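Local coordinates for protein ceramide very long chain fatty acid hydroxylase SCS7 (Saccharomyces cerevisiae, PDB 4ZR1) that hydroxylates sphingolipid-associated very long chain fatty acids, probably at C-2 of the ceramide acyl chain, taking electrons from cytochrome b5, at residues K257-G262 against P283-K288. Numbering follows the deposited sequence.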
loop_
_atom_site.group_PDB
_atom_site.type_symbol
_atom_site.label_atom_id
_atom_site.label_comp_id
_atom_site.label_asym_id
_atom_site.label_seq_id
_atom_site.Cartn_x
_atom_site.Cartn_y
_atom_site.Cartn_z
ATOM N N LYS A 257 -8.127 10.831 -5.840
ATOM C CA LYS A 257 -8.294 11.486 -7.135
ATOM C C LYS A 257 -8.059 10.537 -8.312
ATOM O O LYS A 257 -8.905 10.422 -9.208
ATOM C CB LYS A 257 -7.353 12.684 -7.239
ATOM C CG LYS A 257 -7.449 13.444 -8.546
ATOM C CD LYS A 257 -6.607 14.705 -8.486
ATOM C CE LYS A 257 -6.730 15.536 -9.750
ATOM N NZ LYS A 257 -5.909 16.776 -9.637
ATOM N N ASN A 258 -6.913 9.859 -8.305
ATOM C CA ASN A 258 -6.549 8.953 -9.390
ATOM C C ASN A 258 -5.577 7.869 -8.920
ATOM O O ASN A 258 -4.441 8.173 -8.551
ATOM C CB ASN A 258 -5.931 9.749 -10.553
ATOM C CG ASN A 258 -5.905 8.968 -11.862
ATOM O OD1 ASN A 258 -5.611 7.773 -11.885
ATOM N ND2 ASN A 258 -6.224 9.649 -12.959
ATOM N N TYR A 259 -6.023 6.613 -8.940
ATOM C CA TYR A 259 -5.167 5.488 -8.564
ATOM C C TYR A 259 -4.661 4.731 -9.794
ATOM O O TYR A 259 -4.213 3.587 -9.690
ATOM C CB TYR A 259 -5.904 4.529 -7.610
ATOM C CG TYR A 259 -7.152 3.856 -8.162
ATOM C CD1 TYR A 259 -8.384 4.498 -8.141
ATOM C CD2 TYR A 259 -7.101 2.561 -8.665
ATOM C CE1 TYR A 259 -9.522 3.884 -8.636
ATOM C CE2 TYR A 259 -8.235 1.932 -9.151
ATOM C CZ TYR A 259 -9.440 2.600 -9.137
ATOM O OH TYR A 259 -10.564 1.976 -9.628
ATOM N N GLN A 260 -4.740 5.372 -10.959
ATOM C CA GLN A 260 -4.080 4.859 -12.158
ATOM C C GLN A 260 -2.734 5.562 -12.330
ATOM O O GLN A 260 -1.970 5.256 -13.250
ATOM C CB GLN A 260 -4.950 5.046 -13.403
ATOM C CG GLN A 260 -6.053 4.021 -13.546
ATOM C CD GLN A 260 -7.233 4.292 -12.635
ATOM O OE1 GLN A 260 -7.743 5.412 -12.559
ATOM N NE2 GLN A 260 -7.657 3.265 -11.916
ATOM N N LEU A 261 -2.461 6.503 -11.427
ATOM C CA LEU A 261 -1.217 7.262 -11.420
ATOM C C LEU A 261 -0.662 7.396 -10.000
ATOM O O LEU A 261 -1.304 6.977 -9.034
ATOM C CB LEU A 261 -1.444 8.648 -12.017
ATOM C CG LEU A 261 -2.026 8.718 -13.424
ATOM C CD1 LEU A 261 -2.410 10.144 -13.731
ATOM C CD2 LEU A 261 -1.035 8.193 -14.454
ATOM N N GLY A 262 0.530 7.984 -9.881
ATOM C CA GLY A 262 1.126 8.291 -8.591
ATOM C C GLY A 262 1.563 7.071 -7.798
ATOM O O GLY A 262 1.345 6.998 -6.580
ATOM N N PRO A 283 -6.849 13.351 -14.737
ATOM C CA PRO A 283 -8.288 13.083 -14.656
ATOM C C PRO A 283 -8.662 12.390 -13.349
ATOM O O PRO A 283 -7.796 11.831 -12.670
ATOM C CB PRO A 283 -8.542 12.146 -15.843
ATOM C CG PRO A 283 -7.295 12.186 -16.670
ATOM C CD PRO A 283 -6.190 12.500 -15.737
ATOM N N LEU A 284 -9.945 12.409 -13.009
ATOM C CA LEU A 284 -10.444 11.584 -11.915
ATOM C C LEU A 284 -10.512 10.127 -12.377
ATOM O O LEU A 284 -10.492 9.842 -13.581
ATOM C CB LEU A 284 -11.820 12.063 -11.451
ATOM C CG LEU A 284 -11.954 13.523 -11.012
ATOM C CD1 LEU A 284 -13.383 13.824 -10.579
ATOM C CD2 LEU A 284 -10.978 13.849 -9.899
ATOM N N SER A 285 -10.581 9.196 -11.430
ATOM C CA SER A 285 -10.755 7.795 -11.786
ATOM C C SER A 285 -12.240 7.503 -12.016
ATOM O O SER A 285 -13.109 8.203 -11.486
ATOM C CB SER A 285 -10.165 6.889 -10.706
ATOM O OG SER A 285 -8.746 6.868 -10.787
ATOM N N LYS A 286 -12.534 6.487 -12.824
ATOM C CA LYS A 286 -13.917 6.234 -13.213
ATOM C C LYS A 286 -14.672 5.568 -12.075
ATOM O O LYS A 286 -14.113 4.763 -11.338
ATOM C CB LYS A 286 -13.987 5.391 -14.498
ATOM C CG LYS A 286 -13.408 3.980 -14.429
ATOM C CD LYS A 286 -13.305 3.377 -15.838
ATOM C CE LYS A 286 -12.825 1.926 -15.834
ATOM N NZ LYS A 286 -13.871 0.976 -15.348
ATOM N N MET A 287 -15.939 5.943 -11.918
ATOM C CA MET A 287 -16.794 5.353 -10.900
ATOM C C MET A 287 -17.880 4.559 -11.610
ATOM O O MET A 287 -19.044 4.964 -11.630
ATOM C CB MET A 287 -17.398 6.426 -9.988
ATOM C CG MET A 287 -16.426 7.551 -9.608
ATOM S SD MET A 287 -17.028 8.613 -8.272
ATOM C CE MET A 287 -16.248 10.171 -8.666
ATOM N N LYS A 288 -17.474 3.424 -12.179
ATOM C CA LYS A 288 -18.285 2.638 -13.109
ATOM C C LYS A 288 -19.639 2.189 -12.553
ATOM O O LYS A 288 -20.629 2.152 -13.276
ATOM C CB LYS A 288 -17.487 1.408 -13.575
ATOM C CG LYS A 288 -17.921 0.865 -14.925
ATOM C CD LYS A 288 -17.097 -0.345 -15.301
ATOM C CE LYS A 288 -17.287 -0.729 -16.756
ATOM N NZ LYS A 288 -16.110 -1.482 -17.276
#
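Asn-258 uses one end of its amide on Pro-283 and the other on its own loop. Its ND2 donates to Pro-283 O at 2.7 Å, approaching from above the carbonyl plane, about 40° out of it. Its OD1 turns back and accepts from Gln-260 N at 2.7 Å, in the carbonyl plane, which makes an Asx turn. Asparagine suits the place because one flat group offers a donor and an acceptor; with CG anti to the backbone N (chi1 -163°), the amide lies between its own turn and the other loop. Two weaker bonds run beside it: Ser-285 N gives a bent one to Lys-257 O, and Tyr-259 N reaches Ser-285 OG at 3.3 Å. The short serine side chain points toward the other loop, and chi1 of -76° places OG to accept there. Lys-257 O also meets Leu-284 CA in a CA-H...O contact of 3.3 Å.

Carbon contacts complete the seam. Leu-284 CD2 lies 3.8 Å from Lys-257 CG, the side chains crossing at about a right angle; the long extended lysine lays its methylenes against leucine and lets NZ hydrogen-bond to Lys-30 O. The Tyr-259 ring stacks with His-79.

The hydrogen bonds across the contact all involve backbone atoms. They tie the loop after helix 242-256 to the segment before strand 289-290, probably on the cytoplasmic side, and the weak one links Ser-285 to the residue whose ring lies about 5 Å from a bound zinc ion.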